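Local atomic coordinates of succinate-semialdehyde dehydrogenase (Synechococcus sp., PDB entry 4ITA), a protein that probably oxidises succinic semialdehyde to succinate with a nicotinamide cofactor, and is bound here to NADPH. Residues T72-K77 with S159-C164; E101-N106 with L439-I444; T349-G354 with M368-K373. All blocks are in the same frame, centred on the assembly; numbering follows the deposited sequence.

Contacts 1 and 2 are mostly buried. Contact 3 is only partly so and lies farthest from the centre of the chain, about 27 Å between centres. Contacts 1 and 2 begin on consecutive helices, 64-75 and 79-103, and their segments alternate along the chain. Their centres are nevertheless about 31 Å apart. Contact 3 lies in the seven-stranded sheet, where a loop leaves strand 346-349 beside strand 366-372. The chemistry changes with place. Contact 1 sets a carboxylate against a helix start beside the NADPH pocket. Contact 2 is apolar side-chain packing between the end of helix 79-103 and the short helix 440-445. Contact 3 combines apolar packing with two waters at the end of a strand pair.

Contact 1. Residues T72-K77 with S159-C164. With NDP (NADPH dihydro-nicotinamide-adenine-dinucleotide phosphate), chain C.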
loop_
_atom_site.group_PDB
_atom_site.type_symbol
_atom_site.label_atom_id
_atom_site.label_comp_id
_atom_site.label_asym_id
_atom_site.label_seq_id
_atom_site.Cartn_x
_atom_site.Cartn_y
_atom_site.Cartn_z
ATOM N N THR A 72 -20.386 -22.517 -13.034
ATOM C CA THR A 72 -21.456 -22.293 -14.002
ATOM C C THR A 72 -22.834 -22.295 -13.348
ATOM O O THR A 72 -23.664 -21.436 -13.637
ATOM C CB THR A 72 -21.389 -23.345 -15.117
ATOM O OG1 THR A 72 -20.141 -23.206 -15.805
ATOM C CG2 THR A 72 -22.539 -23.178 -16.106
ATOM N N THR A 73 -23.071 -23.248 -12.454
ATOM C CA THR A 73 -24.352 -23.333 -11.774
ATOM C C THR A 73 -24.641 -22.078 -10.956
ATOM O O THR A 73 -25.758 -21.562 -10.969
ATOM C CB THR A 73 -24.394 -24.553 -10.845
ATOM O OG1 THR A 73 -24.258 -25.742 -11.632
ATOM C CG2 THR A 73 -25.698 -24.606 -10.056
ATOM N N GLU A 74 -23.636 -21.585 -10.237
ATOM C CA GLU A 74 -23.861 -20.451 -9.346
ATOM C C GLU A 74 -23.882 -19.094 -10.038
ATOM O O GLU A 74 -24.662 -18.226 -9.657
ATOM C CB GLU A 74 -22.838 -20.426 -8.206
ATOM C CG GLU A 74 -22.952 -21.603 -7.250
ATOM C CD GLU A 74 -22.292 -21.334 -5.914
ATOM O OE1 GLU A 74 -21.068 -21.062 -5.895
ATOM O OE2 GLU A 74 -23.006 -21.397 -4.887
ATOM N N MET A 75 -23.021 -18.892 -11.035
ATOM C CA MET A 75 -22.872 -17.547 -11.585
ATOM C C MET A 75 -22.917 -17.433 -13.109
ATOM O O MET A 75 -22.750 -16.343 -13.649
ATOM C CB MET A 75 -21.668 -16.826 -10.968
ATOM C CG MET A 75 -20.351 -17.602 -10.996
ATOM S SD MET A 75 -19.602 -17.812 -12.651
ATOM C CE MET A 75 -19.360 -16.083 -13.128
ATOM N N GLY A 76 -23.147 -18.551 -13.794
ATOM C CA GLY A 76 -23.568 -18.515 -15.191
ATOM C C GLY A 76 -22.521 -18.409 -16.286
ATOM O O GLY A 76 -22.875 -18.364 -17.466
ATOM N N LYS A 77 -21.238 -18.364 -15.938
ATOM C CA LYS A 77 -20.215 -18.363 -16.986
ATOM C C LYS A 77 -20.212 -19.719 -17.698
ATOM O O LYS A 77 -20.633 -20.723 -17.119
ATOM C CB LYS A 77 -18.826 -18.030 -16.425
ATOM C CG LYS A 77 -18.124 -19.181 -15.725
ATOM C CD LYS A 77 -16.826 -18.715 -15.069
ATOM C CE LYS A 77 -15.750 -18.496 -16.099
ATOM N NZ LYS A 77 -14.733 -17.498 -15.641
ATOM N N SER A 159 -21.934 -13.223 -1.973
ATOM C CA SER A 159 -23.023 -13.969 -1.348
ATOM C C SER A 159 -23.732 -14.942 -2.278
ATOM O O SER A 159 -24.471 -15.817 -1.814
ATOM C CB SER A 159 -24.034 -13.005 -0.728
ATOM O OG SER A 159 -23.522 -12.428 0.453
ATOM N N ASN A 160 -23.513 -14.790 -3.580
ATOM C CA ASN A 160 -24.123 -15.665 -4.573
ATOM C C ASN A 160 -23.217 -16.804 -5.040
ATOM O O ASN A 160 -23.614 -17.605 -5.878
ATOM C CB ASN A 160 -24.596 -14.853 -5.779
ATOM C CG ASN A 160 -23.462 -14.118 -6.465
ATOM O OD1 ASN A 160 -22.548 -13.618 -5.811
ATOM N ND2 ASN A 160 -23.514 -14.046 -7.794
ATOM N N VAL A 161 -22.007 -16.894 -4.495
ATOM C CA VAL A 161 -21.160 -18.056 -4.798
ATOM C C VAL A 161 -20.704 -18.853 -3.560
ATOM O O VAL A 161 -19.520 -19.198 -3.435
ATOM C CB VAL A 161 -19.955 -17.690 -5.724
ATOM C CG1 VAL A 161 -20.450 -17.252 -7.090
ATOM C CG2 VAL A 161 -19.082 -16.606 -5.104
ATOM N N PRO A 162 -21.646 -19.184 -2.656
ATOM C CA PRO A 162 -21.242 -19.919 -1.451
ATOM C C PRO A 162 -20.649 -21.298 -1.752
ATOM O O PRO A 162 -19.715 -21.706 -1.065
ATOM C CB PRO A 162 -22.556 -20.040 -0.658
ATOM C CG PRO A 162 -23.622 -19.968 -1.687
ATOM C CD PRO A 162 -23.109 -19.001 -2.709
ATOM N N GLN A 163 -21.164 -22.014 -2.745
ATOM C CA GLN A 163 -20.587 -23.319 -3.057
ATOM C C GLN A 163 -19.165 -23.211 -3.599
ATOM O O GLN A 163 -18.316 -24.045 -3.284
ATOM C CB GLN A 163 -21.473 -24.118 -4.011
ATOM C CG GLN A 163 -22.834 -24.462 -3.429
ATOM C CD GLN A 163 -23.622 -25.374 -4.341
ATOM O OE1 GLN A 163 -23.134 -26.429 -4.756
ATOM N NE2 GLN A 163 -24.842 -24.968 -4.672
ATOM N N CYS A 164 -18.892 -22.185 -4.398
ATOM C CA CYS A 164 -17.524 -21.949 -4.850
ATOM C C CYS A 164 -16.615 -21.656 -3.667
ATOM O O CYS A 164 -15.520 -22.206 -3.560
ATOM C CB CYS A 164 -17.455 -20.786 -5.848
ATOM S SG CYS A 164 -18.213 -21.114 -7.456
HETATM P PA NDP C . -19.375 -5.841 -5.451
HETATM O O1A NDP C . -18.383 -4.782 -5.063
HETATM O O2A NDP C . -20.848 -5.574 -5.309
HETATM O O5B NDP C . -19.053 -7.164 -4.611
HETATM C C5B NDP C . -17.727 -7.694 -4.503
HETATM C C4B NDP C . -17.483 -8.259 -3.105
HETATM O O4B NDP C . -17.530 -7.186 -2.160
HETATM C C3B NDP C . -18.554 -9.242 -2.649
HETATM O O3B NDP C . -17.953 -10.198 -1.765
HETATM C C2B NDP C . -19.506 -8.361 -1.864
HETATM O O2B NDP C . -20.269 -9.068 -0.895
HETATM C C1B NDP C . -18.512 -7.477 -1.163
HETATM N N9A NDP C . -19.034 -6.176 -0.718
HETATM C C8A NDP C . -19.915 -5.368 -1.340
HETATM N N7A NDP C . -20.103 -4.239 -0.616
HETATM C C5A NDP C . -19.314 -4.318 0.468
HETATM C C6A NDP C . -19.016 -3.485 1.643
HETATM N N6A NDP C . -19.623 -2.291 1.793
HETATM N N1A NDP C . -18.128 -3.962 2.536
HETATM C C2A NDP C . -17.515 -5.144 2.391
HETATM N N3A NDP C . -17.740 -5.961 1.352
HETATM C C4A NDP C . -18.611 -5.595 0.389
HETATM O O3 NDP C . -18.949 -6.220 -6.973
HETATM P PN NDP C . -19.784 -6.696 -8.283
HETATM O O1N NDP C . -21.083 -5.935 -8.425
HETATM O O2N NDP C . -19.773 -8.200 -8.294
HETATM O O5D NDP C . -18.805 -6.186 -9.455
HETATM C C5D NDP C . -17.515 -6.759 -9.619
HETATM C C4D NDP C . -16.478 -5.658 -9.742
HETATM O O4D NDP C . -15.169 -6.195 -9.501
HETATM C C3D NDP C . -16.428 -5.040 -11.125
HETATM O O3D NDP C . -16.296 -3.618 -11.026
HETATM C C2D NDP C . -15.198 -5.706 -11.710
HETATM O O2D NDP C . -14.669 -4.929 -12.785
HETATM C C1D NDP C . -14.268 -5.740 -10.514
HETATM N N1N NDP C . -13.182 -6.702 -10.748
HETATM C C2N NDP C . -11.908 -6.361 -10.490
HETATM C C3N NDP C . -10.866 -7.040 -11.120
HETATM C C7N NDP C . -9.430 -6.711 -10.835
HETATM O O7N NDP C . -8.648 -7.638 -10.636
HETATM N N7N NDP C . -9.036 -5.440 -10.810
HETATM C C4N NDP C . -11.146 -8.130 -12.128
HETATM C C5N NDP C . -12.479 -8.675 -11.903
HETATM C C6N NDP C . -13.444 -7.937 -11.223
HETATM P P2B NDP C . -21.803 -9.466 -1.157
HETATM O O1X NDP C . -22.169 -10.158 0.124
HETATM O O2X NDP C . -22.558 -8.175 -1.368
HETATM O O3X NDP C . -21.855 -10.382 -2.343
HETATM O O HOH W 1 -25.892 -18.252 -7.100
HETATM O O HOH W 2 -25.177 -15.592 -9.421
#
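The flat carboxylate of Glu-74 is sandwiched by the segment 159-164. CB of Gln-163 lies over one face, 3.2 Å from OE2 of Glu-74. CA of Val-161 lies over the other, 3.2 Å from OE1 of Glu-74. Two backbone N-H groups reach the oxygens from the Gln-163 side. N of Gln-163 hydrogen-bonds OE2 of Glu-74 at 2.9 Å (N-H...O 155°), on the syn side, 24° out of the plane. N of Cys-164 hydrogen-bonds OE1 of Glu-74 at 2.9 Å from above the plane. CG of Glu-74 is anti to its carbonyl carbon (chi1 -65°), and the extended chain carries the carboxylate to the start of helix 162-175. Thr-7 binds both OE2 of Glu-74 and NE2 of Gln-163. A water joins O of Glu-74 to ND2 of Asn-160. Ser-159 binds the 2'-phosphate of NADPH: its N is 2.9 Å from O3X, and its OG is 2.7 Å from O1X. With an alanine here instead of Glu-74, both N-H groups would probably lose their acceptor and Thr-7 one partner. The helix start would probably favour the charged form of Glu-74. One carboxylate thus satisfies two main-chain N-H groups of the first helical turn, shortly after Ser-159 at the phosphate.

Contact 2. Residues E101-N106 with L439-I444; sequences EQFLAN and LGLAGI. With EDO (1,2-ethanediol), chain F.
Phe-103 packs against Leu-441 and Ile-444 from its CB outward. CB of Phe-103 is 3.6 Å from CD1 of Leu-441 and 3.7 Å from CG2 of Ile-444. CG of Phe-103 meets the same CD1 of Leu-441 at 3.6 Å. Along the ring, CD2 of Phe-103 comes 3.9 Å from CA of Leu-441. CE2 of Phe-103 approaches O of Gly-440 obliquely, at 3.8 Å. CB of Leu-441 lies over one face, while CG2 of Ile-444 sits at the edge near its plane. In Leu-441, chi1 (173°) sets CG anti to the backbone N, and the turn at chi2 (63°) brings CD1 over CG of Phe-103. CD1 of Leu-104 meets CD1 of Ile-444 at 3.7 Å. Ile-444 and Leu-104 also pack on Ala-149 of helix 137-149. The ring of His-99 meets Phe-103, with planes about 20° apart. Tyr-96 OH binds O of Gly-440, and Arg-445 NE binds O of Phe-103. The contact joins the end of helix 79-103 to the short helix 440-445, parts of the aldehyde dehydrogenase chain over 330 residues apart. Its chemistry is apolar: Leu-104 and Ile-444 are buried, Leu-441 lies at the exposed margin, and outside partners take the carbonyls of Gly-440 and Phe-103.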
loop_
_atom_site.group_PDB
_atom_site.type_symbol
_atom_site.label_atom_id
_atom_site.label_comp_id
_atom_site.label_asym_id
_atom_site.label_seq_id
_atom_site.Cartn_x
_atom_site.Cartn_y
_atom_site.Cartn_z
ATOM N N GLU A 101 9.703 -19.032 -2.667
ATOM C CA GLU A 101 10.840 -19.014 -1.756
ATOM C C GLU A 101 11.903 -18.036 -2.247
ATOM O O GLU A 101 12.411 -17.213 -1.470
ATOM C CB GLU A 101 11.448 -20.408 -1.583
ATOM C CG GLU A 101 12.629 -20.417 -0.613
ATOM C CD GLU A 101 13.020 -21.802 -0.132
ATOM O OE1 GLU A 101 12.448 -22.796 -0.614
ATOM O OE2 GLU A 101 13.899 -21.890 0.747
ATOM N N GLN A 102 12.231 -18.110 -3.537
ATOM C CA GLN A 102 13.223 -17.217 -4.132
ATOM C C GLN A 102 12.777 -15.770 -4.018
ATOM O O GLN A 102 13.579 -14.885 -3.724
ATOM C CB GLN A 102 13.437 -17.566 -5.606
ATOM C CG GLN A 102 13.896 -19.005 -5.852
ATOM C CD GLN A 102 12.750 -19.959 -6.156
ATOM O OE1 GLN A 102 11.862 -20.166 -5.330
ATOM N NE2 GLN A 102 12.763 -20.546 -7.348
ATOM N N PHE A 103 11.491 -15.538 -4.251
ATOM C CA PHE A 103 10.919 -14.197 -4.195
ATOM C C PHE A 103 10.971 -13.597 -2.796
ATOM O O PHE A 103 10.898 -12.382 -2.648
ATOM C CB PHE A 103 9.469 -14.228 -4.678
ATOM C CG PHE A 103 9.310 -14.325 -6.176
ATOM C CD1 PHE A 103 10.405 -14.363 -7.034
ATOM C CD2 PHE A 103 8.035 -14.370 -6.726
ATOM C CE1 PHE A 103 10.219 -14.444 -8.419
ATOM C CE2 PHE A 103 7.846 -14.443 -8.091
ATOM C CZ PHE A 103 8.936 -14.483 -8.939
ATOM N N LEU A 104 11.081 -14.443 -1.775
ATOM C CA LEU A 104 11.102 -13.986 -0.388
ATOM C C LEU A 104 12.473 -14.107 0.281
ATOM O O LEU A 104 12.602 -13.864 1.483
ATOM C CB LEU A 104 10.044 -14.731 0.433
ATOM C CG LEU A 104 8.590 -14.432 0.062
ATOM C CD1 LEU A 104 7.644 -15.341 0.832
ATOM C CD2 LEU A 104 8.253 -12.964 0.346
ATOM N N ALA A 105 13.489 -14.481 -0.492
ATOM C CA ALA A 105 14.846 -14.626 0.038
ATOM C C ALA A 105 15.421 -13.300 0.535
ATOM O O ALA A 105 15.055 -12.226 0.043
ATOM C CB ALA A 105 15.758 -15.225 -1.018
ATOM N N ASN A 106 16.322 -13.382 1.516
ATOM C CA ASN A 106 17.003 -12.190 2.021
ATOM C C ASN A 106 17.659 -11.414 0.891
ATOM O O ASN A 106 18.256 -12.005 -0.011
ATOM C CB ASN A 106 18.102 -12.565 3.011
ATOM C CG ASN A 106 17.578 -13.211 4.272
ATOM O OD1 ASN A 106 16.377 -13.212 4.555
ATOM N ND2 ASN A 106 18.496 -13.765 5.055
ATOM N N LEU A 439 0.056 -10.867 -8.418
ATOM C CA LEU A 439 0.830 -11.669 -9.374
ATOM C C LEU A 439 2.295 -11.239 -9.499
ATOM O O LEU A 439 2.718 -10.250 -8.893
ATOM C CB LEU A 439 0.134 -11.731 -10.740
ATOM C CG LEU A 439 -1.303 -12.253 -10.673
ATOM C CD1 LEU A 439 -1.924 -12.299 -12.057
ATOM C CD2 LEU A 439 -1.349 -13.627 -10.010
ATOM N N GLY A 440 3.081 -12.008 -10.247
ATOM C CA GLY A 440 4.515 -11.772 -10.307
ATOM C C GLY A 440 5.158 -11.726 -8.927
ATOM O O GLY A 440 4.694 -12.352 -7.970
ATOM N N LEU A 441 6.246 -10.976 -8.820
ATOM C CA LEU A 441 6.898 -10.769 -7.539
ATOM C C LEU A 441 5.986 -9.982 -6.602
ATOM O O LEU A 441 5.916 -10.256 -5.396
ATOM C CB LEU A 441 8.221 -10.027 -7.746
ATOM C CG LEU A 441 8.955 -9.581 -6.480
ATOM C CD1 LEU A 441 9.362 -10.780 -5.661
ATOM C CD2 LEU A 441 10.176 -8.736 -6.832
ATOM N N ALA A 442 5.284 -8.999 -7.160
ATOM C CA ALA A 442 4.447 -8.112 -6.362
ATOM C C ALA A 442 3.451 -8.856 -5.481
ATOM O O ALA A 442 3.261 -8.499 -4.319
ATOM C CB ALA A 442 3.711 -7.125 -7.267
ATOM N N GLY A 443 2.819 -9.892 -6.027
ATOM C CA GLY A 443 1.772 -10.596 -5.306
ATOM C C GLY A 443 2.217 -11.170 -3.974
ATOM O O GLY A 443 1.433 -11.254 -3.028
ATOM N N ILE A 444 3.473 -11.586 -3.887
ATOM C CA ILE A 444 3.953 -12.190 -2.647
ATOM C C ILE A 444 4.678 -11.179 -1.755
ATOM O O ILE A 444 5.004 -11.476 -0.608
ATOM C CB ILE A 444 4.801 -13.465 -2.928
ATOM C CG1 ILE A 444 4.814 -14.402 -1.713
ATOM C CG2 ILE A 444 6.203 -13.114 -3.431
ATOM C CD1 ILE A 444 5.384 -15.781 -2.005
HETATM C C1 EDO F . 1.116 -12.661 0.498
HETATM O O1 EDO F . -0.141 -12.386 1.152
HETATM C C2 EDO F . 2.063 -11.477 0.607
HETATM O O2 EDO F . 1.556 -10.461 -0.271
#

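Contact 3. Residues T349-G354 with M368-K373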
loop_
_atom_site.group_PDB
_atom_site.type_symbol
_atom_site.label_atom_id
_atom_site.label_comp_id
_atom_site.label_asym_id
_atom_site.label_seq_id
_atom_site.Cartn_x
_atom_site.Cartn_y
_atom_site.Cartn_z
ATOM N N THR A 349 -23.382 3.092 -30.564
ATOM C CA THR A 349 -22.604 4.062 -31.317
ATOM C C THR A 349 -23.212 5.448 -31.141
ATOM O O THR A 349 -24.320 5.589 -30.610
ATOM C CB THR A 349 -22.608 3.725 -32.817
ATOM O OG1 THR A 349 -23.941 3.858 -33.328
ATOM C CG2 THR A 349 -22.114 2.297 -33.060
ATOM N N GLU A 350 -22.477 6.463 -31.584
ATOM C CA GLU A 350 -22.972 7.842 -31.597
ATOM C C GLU A 350 -23.487 8.276 -30.231
ATOM O O GLU A 350 -24.527 8.926 -30.116
ATOM C CB GLU A 350 -24.078 8.015 -32.645
ATOM C CG GLU A 350 -23.680 7.621 -34.052
ATOM C CD GLU A 350 -24.842 7.714 -35.027
ATOM O OE1 GLU A 350 -25.781 8.494 -34.759
ATOM O OE2 GLU A 350 -24.814 7.002 -36.052
ATOM N N ILE A 351 -22.758 7.907 -29.186
ATOM C CA ILE A 351 -23.159 8.268 -27.838
ATOM C C ILE A 351 -22.917 9.758 -27.624
ATOM O O ILE A 351 -21.811 10.241 -27.845
ATOM C CB ILE A 351 -22.395 7.434 -26.791
ATOM C CG1 ILE A 351 -22.622 5.940 -27.050
ATOM C CG2 ILE A 351 -22.827 7.824 -25.380
ATOM C CD1 ILE A 351 -21.598 5.041 -26.400
ATOM N N PRO A 352 -23.964 10.493 -27.216
ATOM C CA PRO A 352 -23.848 11.945 -27.029
ATOM C C PRO A 352 -22.800 12.335 -25.996
ATOM O O PRO A 352 -22.659 11.659 -24.977
ATOM C CB PRO A 352 -25.239 12.342 -26.522
ATOM C CG PRO A 352 -26.148 11.276 -27.028
ATOM C CD PRO A 352 -25.338 10.014 -26.983
ATOM N N PRO A 353 -22.071 13.431 -26.259
ATOM C CA PRO A 353 -21.123 14.011 -25.304
ATOM C C PRO A 353 -21.828 14.257 -23.977
ATOM O O PRO A 353 -22.953 14.751 -23.976
ATOM C CB PRO A 353 -20.763 15.353 -25.949
ATOM C CG PRO A 353 -20.983 15.146 -27.402
ATOM C CD PRO A 353 -22.135 14.197 -27.517
ATOM N N GLY A 354 -21.194 13.891 -22.869
ATOM C CA GLY A 354 -21.770 14.138 -21.559
ATOM C C GLY A 354 -22.795 13.125 -21.076
ATOM O O GLY A 354 -23.334 13.263 -19.975
ATOM N N MET A 368 -19.237 0.014 -26.297
ATOM C CA MET A 368 -19.372 1.399 -26.754
ATOM C C MET A 368 -18.337 1.637 -27.849
ATOM O O MET A 368 -17.181 1.237 -27.700
ATOM C CB MET A 368 -19.162 2.396 -25.600
ATOM C CG MET A 368 -20.220 2.361 -24.495
ATOM S SD MET A 368 -20.066 3.661 -23.199
ATOM C CE MET A 368 -19.010 2.819 -21.996
ATOM N N VAL A 369 -18.734 2.269 -28.952
ATOM C CA VAL A 369 -17.818 2.481 -30.072
ATOM C C VAL A 369 -17.665 3.968 -30.364
ATOM O O VAL A 369 -18.642 4.718 -30.338
ATOM C CB VAL A 369 -18.298 1.736 -31.339
ATOM C CG1 VAL A 369 -17.306 1.916 -32.487
ATOM C CG2 VAL A 369 -18.486 0.257 -31.036
ATOM N N PHE A 370 -16.426 4.375 -30.624
ATOM C CA PHE A 370 -16.077 5.761 -30.903
ATOM C C PHE A 370 -15.167 5.828 -32.115
ATOM O O PHE A 370 -14.434 4.883 -32.398
ATOM C CB PHE A 370 -15.316 6.347 -29.713
ATOM C CG PHE A 370 -16.028 6.184 -28.411
ATOM C CD1 PHE A 370 -16.885 7.170 -27.950
ATOM C CD2 PHE A 370 -15.860 5.031 -27.651
ATOM C CE1 PHE A 370 -17.552 7.015 -26.749
ATOM C CE2 PHE A 370 -16.532 4.865 -26.455
ATOM C CZ PHE A 370 -17.380 5.855 -26.001
ATOM N N THR A 371 -15.202 6.957 -32.820
ATOM C CA THR A 371 -14.272 7.191 -33.920
ATOM C C THR A 371 -13.371 8.378 -33.590
ATOM O O THR A 371 -13.832 9.379 -33.032
ATOM C CB THR A 371 -15.017 7.437 -35.246
ATOM O OG1 THR A 371 -15.826 6.295 -35.561
ATOM C CG2 THR A 371 -14.049 7.669 -36.387
ATOM N N VAL A 372 -12.086 8.253 -33.915
ATOM C CA VAL A 372 -11.122 9.329 -33.687
ATOM C C VAL A 372 -10.297 9.594 -34.947
ATOM O O VAL A 372 -10.240 8.756 -35.846
ATOM C CB VAL A 372 -10.202 9.043 -32.474
ATOM C CG1 VAL A 372 -11.019 8.964 -31.189
ATOM C CG2 VAL A 372 -9.430 7.761 -32.681
ATOM N N LYS A 373 -9.654 10.759 -34.997
ATOM C CA LYS A 373 -8.971 11.208 -36.207
ATOM C C LYS A 373 -7.460 11.034 -36.183
ATOM O O LYS A 373 -6.816 11.019 -37.234
ATOM C CB LYS A 373 -9.273 12.684 -36.473
ATOM C CG LYS A 373 -10.662 12.965 -36.990
ATOM C CD LYS A 373 -10.836 14.454 -37.225
ATOM C CE LYS A 373 -12.288 14.806 -37.499
ATOM N NZ LYS A 373 -12.813 14.075 -38.683
HETATM O O HOH W 3 -19.796 6.023 -32.593
HETATM O O HOH W 4 -19.951 7.163 -29.553
#
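Ile-351 touches Met-368 with its CD1 methyl alone. CD1 of Ile-351 is 3.6 Å from CG of Met-368 and 3.8 Å from SD of Met-368, and the two side chains cross at about a right angle. The same CD1 of Ile-351 lies 4.3 Å from CZ of Phe-370, approaching the ring obliquely. CG1 of Ile-351 is anti to its carbonyl carbon (chi1 -57°) and the chain then runs on extended (chi2 161°), which drives CD1 to the strand. On the opposite side of the strand, CG2 of Thr-349 stands 4.2 Å from CB of Val-369.

Two waters complete the first shell, and both donate to O of Val-369. One accepts from N of Glu-350, at 2.9 Å. The other accepts from N of Ile-351, also at 2.9 Å.

Further out, Leu-358 packs on both Ile-351 and Phe-370, and Ala-327 on Ile-351. Leu-362 touches Met-368, and Leu-381 of helix 375-383 touches Phe-370. On the Val-369 side, Leu-281 of helix 274-289 meets Thr-349 and Val-369. Lys-328 forms a salt bridge with OE1 of Glu-350, and its backbone pairs with that of Thr-349.

Strands 346-349 and 366-372 are parallel neighbours near one edge of the seven-stranded sheet of this aldehyde dehydrogenase, and Val-369 is backbone-bonded to Leu-348. The next ladder bond would be expected between Glu-350 N and Val-369 O. Glu-350 instead has positive phi, and the chain turns off there. Water takes over where the ladder ends, serving the strand carbonyl and two loop N-H groups, while Ile-351 keeps the loop in apolar contact with the sheet.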